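Local coordinates for trypsin-resistant surface T6 protein (Streptococcus pyogenes serotype M6, PDB 4P0D), which serves as the backbone pilin of a Gram-positive surface pilus, a modular three-domain subunit that is probably joined to its neighbours by sortase to build the fibre shaft, at residues A[164-169]-A[263-268]; A[168-173]-A[432-437]. The protein carries 1 engineered substitution. All coordinates share one frame; numbering follows the deposited sequence.

How the contacts relate
Contacts 1 and 2 show how one short turn can serve two partners at once. Their centres lie about 7 Å apart and they share L168 and G169. Along the chain the order is 164-169, the overlapping 168-173, then 263-268 and, far later, 432-437. Contact 1 sits where strands 171-179 and 258-265, antiparallel neighbours in the central Cna-B-like region, begin and end. Contact 2 carries the same turn to strand 431-434, an outermost strand of a separate four-stranded antiparallel sheet near the C-terminus. The N-H of G169 thus serves contact 1 and its carbonyl contact 2, tying the middle of this three-domain pilin to its C-terminal part.

Contact 1 of 2, residues A[164-169]-A[263-268]; sequences KTTSLG and AVVNNK
G169 and V265 meet at a distortion that recurs in antiparallel sheets, the G1 beta bulge, here at the edge of the Cna-B-like, Ig-related middle region. L168 and G169 have the backbone angles of a type II turn, and G169, with phi 86° and psi 2°, takes the position that favours glycine. Its N-H reaches the carbonyl O of V265, with 2.9 Å between G169 N and V265 O, approaching tilted from the carbonyl plane. V265 N in turn probably bonds to S170 O, and these two bonds together define the bulge.

The close-packed part surrounds the V265 side chain and runs on to L168. CG2 of V265 lies anti to its own carbonyl carbon and meets T166 tip to tip, resting 3.5 Å from both OG1 and CG2 of T166. L172 adds to this buried patch from strand 171-179, and L202 from strand 202-213. L168 extends a single branch across the chain after the strand: CD1 lies 3.3 Å from N266 C and touches flat backbone more than any side chain.

Beyond that branch, at the N267 side chain and K268, the contact opens out. N267 CB is 4.4 Å from L168 CD1, and the N267 amide leads away. N266 also points away, its ND2 held by E200 O and T203 OG1 while its OD1 closes an Asx turn onto K268 N, leaving lysine on the exposed flank. Back on the tight side, the carbonyl of S167 presses on the root of the valine, its O 3.3 Å from V265 CB.

Contact 2 of 2, residues A[168-173]-A[432-437]; sequences LGSVLS and FYSIDS
S437 offers a compact example of a side chain whose two atoms do separate jobs against the 168-173 turn. Its CB lies 3.5 Å from the carbonyl O of G169. One bond farther, OG sits anti to the carbonyl carbon of S437 (chi1 -79°), which turns it onto the backbone of V171. There S437 OG accepts the N-H of V171 at 2.9 Å between OG and N, with an angle of 159° at the hydrogen, and also brushes V171 CB.

The oxygen of G169 is held from strand 431-434. S434 N donates to G169 O at 2.8 Å, nearly straight at 171° though from above the carbonyl plane, and the CA-H of Y433 points at the same oxygen. G169 CA lies against F432, 3.7 Å from F432 CD2, and its CA-H points to F432 O. A water bridges the hydroxyls of S170 and S434, and S170 OG is bonded as well to S167 OG.

Apolar contacts flank the polar core. L168 crosses the F432 side chain at about a right angle, its CG 4.0 Å from F432 CD2, while L168 O lies in plane at the edge of this ring, which itself stacks with Y410. On the other flank V171 CG2 comes to the edge of the Y433 ring, 3.7 Å from Y433 CE2. S437 N bonds back to S434 O, which makes 434-437 a type I beta turn; the whole is an interdomain junction of a modular Ig-like pilin, built between an outermost strand and a glycine turn.

Contact 1 of 2, residues A[164-169]-A[263-268]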
# COMPACT_ATOMS: atom_id res chain seq x y z
N LYS A 164 -14.58 -5.33 4.91
CA LYS A 164 -14.96 -3.92 4.88
C LYS A 164 -15.71 -3.61 3.59
O LYS A 164 -15.22 -3.89 2.51
CB LYS A 164 -13.73 -3.02 5.10
CG LYS A 164 -13.15 -3.23 6.51
CD LYS A 164 -12.13 -2.19 6.91
CE LYS A 164 -11.51 -2.52 8.26
NZ LYS A 164 -12.46 -2.33 9.41
N THR A 165 -16.91 -3.05 3.73
CA THR A 165 -17.78 -2.79 2.59
C THR A 165 -18.11 -1.30 2.45
O THR A 165 -18.00 -0.53 3.39
CB THR A 165 -19.09 -3.59 2.68
OG1 THR A 165 -19.93 -3.04 3.70
CG2 THR A 165 -18.81 -5.06 3.01
N THR A 166 -18.53 -0.90 1.26
CA THR A 166 -18.82 0.49 0.98
C THR A 166 -19.89 0.61 -0.12
O THR A 166 -20.39 -0.41 -0.63
CB THR A 166 -17.53 1.23 0.57
OG1 THR A 166 -17.77 2.65 0.53
CG2 THR A 166 -17.07 0.76 -0.77
N SER A 167 -20.22 1.84 -0.50
CA SER A 167 -21.25 2.06 -1.48
C SER A 167 -20.83 3.18 -2.44
O SER A 167 -19.93 3.97 -2.13
CB SER A 167 -22.56 2.40 -0.77
OG SER A 167 -22.45 3.63 -0.07
N LEU A 168 -21.48 3.22 -3.60
CA LEU A 168 -21.24 4.28 -4.59
C LEU A 168 -21.37 5.67 -3.96
O LEU A 168 -22.35 5.95 -3.26
CB LEU A 168 -22.21 4.16 -5.77
CG LEU A 168 -22.19 5.28 -6.80
CD1 LEU A 168 -20.87 5.25 -7.57
CD2 LEU A 168 -23.36 5.12 -7.75
N GLY A 169 -20.38 6.51 -4.18
CA GLY A 169 -20.38 7.87 -3.65
C GLY A 169 -19.84 8.01 -2.24
O GLY A 169 -19.81 9.11 -1.73
N ALA A 263 -10.25 8.67 -0.87
CA ALA A 263 -10.75 8.38 -2.19
C ALA A 263 -12.26 8.19 -2.14
O ALA A 263 -12.82 7.88 -1.09
CB ALA A 263 -10.05 7.18 -2.78
N VAL A 264 -12.94 8.39 -3.27
CA VAL A 264 -14.39 8.24 -3.32
C VAL A 264 -14.81 7.14 -4.31
O VAL A 264 -14.34 7.10 -5.45
CB VAL A 264 -15.09 9.56 -3.71
CG1 VAL A 264 -14.71 9.95 -5.12
CG2 VAL A 264 -16.60 9.42 -3.57
N VAL A 265 -15.74 6.30 -3.86
CA VAL A 265 -16.15 5.11 -4.60
C VAL A 265 -16.93 5.60 -5.81
O VAL A 265 -17.87 6.40 -5.66
CB VAL A 265 -17.03 4.18 -3.72
CG1 VAL A 265 -17.46 2.92 -4.47
CG2 VAL A 265 -16.30 3.79 -2.45
N ASN A 266 -16.50 5.20 -7.00
CA ASN A 266 -17.14 5.63 -8.27
C ASN A 266 -17.93 4.48 -8.91
O ASN A 266 -18.01 3.39 -8.37
CB ASN A 266 -16.09 6.20 -9.24
CG ASN A 266 -15.06 5.17 -9.71
OD1 ASN A 266 -15.41 4.09 -10.21
ND2 ASN A 266 -13.79 5.50 -9.55
N ASN A 267 -18.54 4.75 -10.05
CA ASN A 267 -19.43 3.78 -10.70
C ASN A 267 -18.74 2.52 -11.22
O ASN A 267 -19.41 1.53 -11.49
CB ASN A 267 -20.20 4.46 -11.84
CG ASN A 267 -19.32 4.79 -13.01
OD1 ASN A 267 -19.32 4.09 -14.02
ND2 ASN A 267 -18.55 5.84 -12.88
N LYS A 268 -17.40 2.54 -11.34
CA LYS A 268 -16.63 1.37 -11.76
C LYS A 268 -16.25 0.45 -10.60
O LYS A 268 -15.53 -0.54 -10.79
CB LYS A 268 -15.34 1.80 -12.48
CG LYS A 268 -15.57 2.57 -13.77
CD LYS A 268 -14.33 3.38 -14.13
CE LYS A 268 -14.35 3.80 -15.58
NZ LYS A 268 -13.12 4.56 -15.96

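Contact 2 of 2, residues A[168-173]-A[432-437]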
# COMPACT_ATOMS: atom_id res chain seq x y z
N LEU A 168 -21.48 3.22 -3.60
CA LEU A 168 -21.24 4.28 -4.59
C LEU A 168 -21.37 5.67 -3.96
O LEU A 168 -22.35 5.95 -3.26
CB LEU A 168 -22.21 4.16 -5.77
CG LEU A 168 -22.19 5.28 -6.80
CD1 LEU A 168 -20.87 5.25 -7.57
CD2 LEU A 168 -23.36 5.12 -7.75
N GLY A 169 -20.38 6.51 -4.18
CA GLY A 169 -20.38 7.87 -3.65
C GLY A 169 -19.84 8.01 -2.24
O GLY A 169 -19.81 9.11 -1.73
N SER A 170 -19.39 6.92 -1.62
CA SER A 170 -18.81 7.00 -0.27
C SER A 170 -17.35 7.47 -0.29
O SER A 170 -16.55 7.04 -1.12
CB SER A 170 -18.88 5.63 0.40
OG SER A 170 -20.22 5.20 0.57
N VAL A 171 -16.99 8.35 0.64
CA VAL A 171 -15.60 8.78 0.78
C VAL A 171 -14.91 7.89 1.81
O VAL A 171 -15.36 7.73 2.96
CB VAL A 171 -15.49 10.27 1.18
CG1 VAL A 171 -14.10 10.62 1.67
CG2 VAL A 171 -15.88 11.16 0.01
N LEU A 172 -13.80 7.29 1.38
CA LEU A 172 -13.02 6.39 2.24
C LEU A 172 -11.72 7.07 2.65
O LEU A 172 -11.08 7.74 1.82
CB LEU A 172 -12.73 5.10 1.48
CG LEU A 172 -13.96 4.31 1.01
CD1 LEU A 172 -13.56 2.99 0.41
CD2 LEU A 172 -14.92 4.05 2.15
N SER A 173 -11.34 6.88 3.90
CA SER A 173 -10.21 7.59 4.50
C SER A 173 -9.12 6.58 4.81
O SER A 173 -9.29 5.71 5.64
CB SER A 173 -10.62 8.33 5.77
OG SER A 173 -11.58 9.33 5.45
N PHE A 432 -19.43 12.10 -8.20
CA PHE A 432 -20.61 11.82 -7.37
C PHE A 432 -20.24 11.48 -5.92
O PHE A 432 -19.39 10.61 -5.66
CB PHE A 432 -21.45 10.67 -7.94
CG PHE A 432 -22.64 10.33 -7.09
CD1 PHE A 432 -23.76 11.15 -7.07
CD2 PHE A 432 -22.64 9.21 -6.28
CE1 PHE A 432 -24.85 10.85 -6.28
CE2 PHE A 432 -23.73 8.90 -5.48
CZ PHE A 432 -24.84 9.72 -5.47
N TYR A 433 -20.93 12.15 -4.99
CA TYR A 433 -20.81 11.87 -3.57
C TYR A 433 -22.17 11.54 -3.03
O TYR A 433 -23.15 12.21 -3.36
CB TYR A 433 -20.33 13.12 -2.81
CG TYR A 433 -18.94 13.53 -3.18
CD1 TYR A 433 -18.70 14.25 -4.35
CD2 TYR A 433 -17.87 13.18 -2.39
CE1 TYR A 433 -17.42 14.61 -4.71
CE2 TYR A 433 -16.58 13.55 -2.72
CZ TYR A 433 -16.37 14.26 -3.89
OH TYR A 433 -15.09 14.61 -4.23
N SER A 434 -22.21 10.59 -2.12
CA SER A 434 -23.44 10.23 -1.44
C SER A 434 -23.82 11.34 -0.47
O SER A 434 -23.02 12.22 -0.14
CB SER A 434 -23.25 8.93 -0.69
OG SER A 434 -22.35 9.11 0.39
N ILE A 435 -25.06 11.29 0.01
CA ILE A 435 -25.56 12.23 1.00
C ILE A 435 -24.65 12.26 2.23
O ILE A 435 -24.31 13.33 2.75
CB ILE A 435 -27.00 11.86 1.43
CG1 ILE A 435 -27.98 11.99 0.25
CG2 ILE A 435 -27.45 12.67 2.63
CD1 ILE A 435 -28.24 13.40 -0.24
N ASP A 436 -24.26 11.08 2.69
CA ASP A 436 -23.42 10.99 3.90
C ASP A 436 -21.96 11.40 3.69
O ASP A 436 -21.23 11.58 4.65
CB ASP A 436 -23.51 9.59 4.51
CG ASP A 436 -24.87 9.31 5.15
OD1 ASP A 436 -25.52 10.26 5.65
OD2 ASP A 436 -25.28 8.13 5.14
N SER A 437 -21.54 11.53 2.43
CA SER A 437 -20.21 12.03 2.12
C SER A 437 -20.27 13.42 1.46
O SER A 437 -19.43 13.75 0.63
CB SER A 437 -19.49 11.03 1.22
OG SER A 437 -18.99 9.95 1.98
O HOH W 1 -22.07 6.85 1.93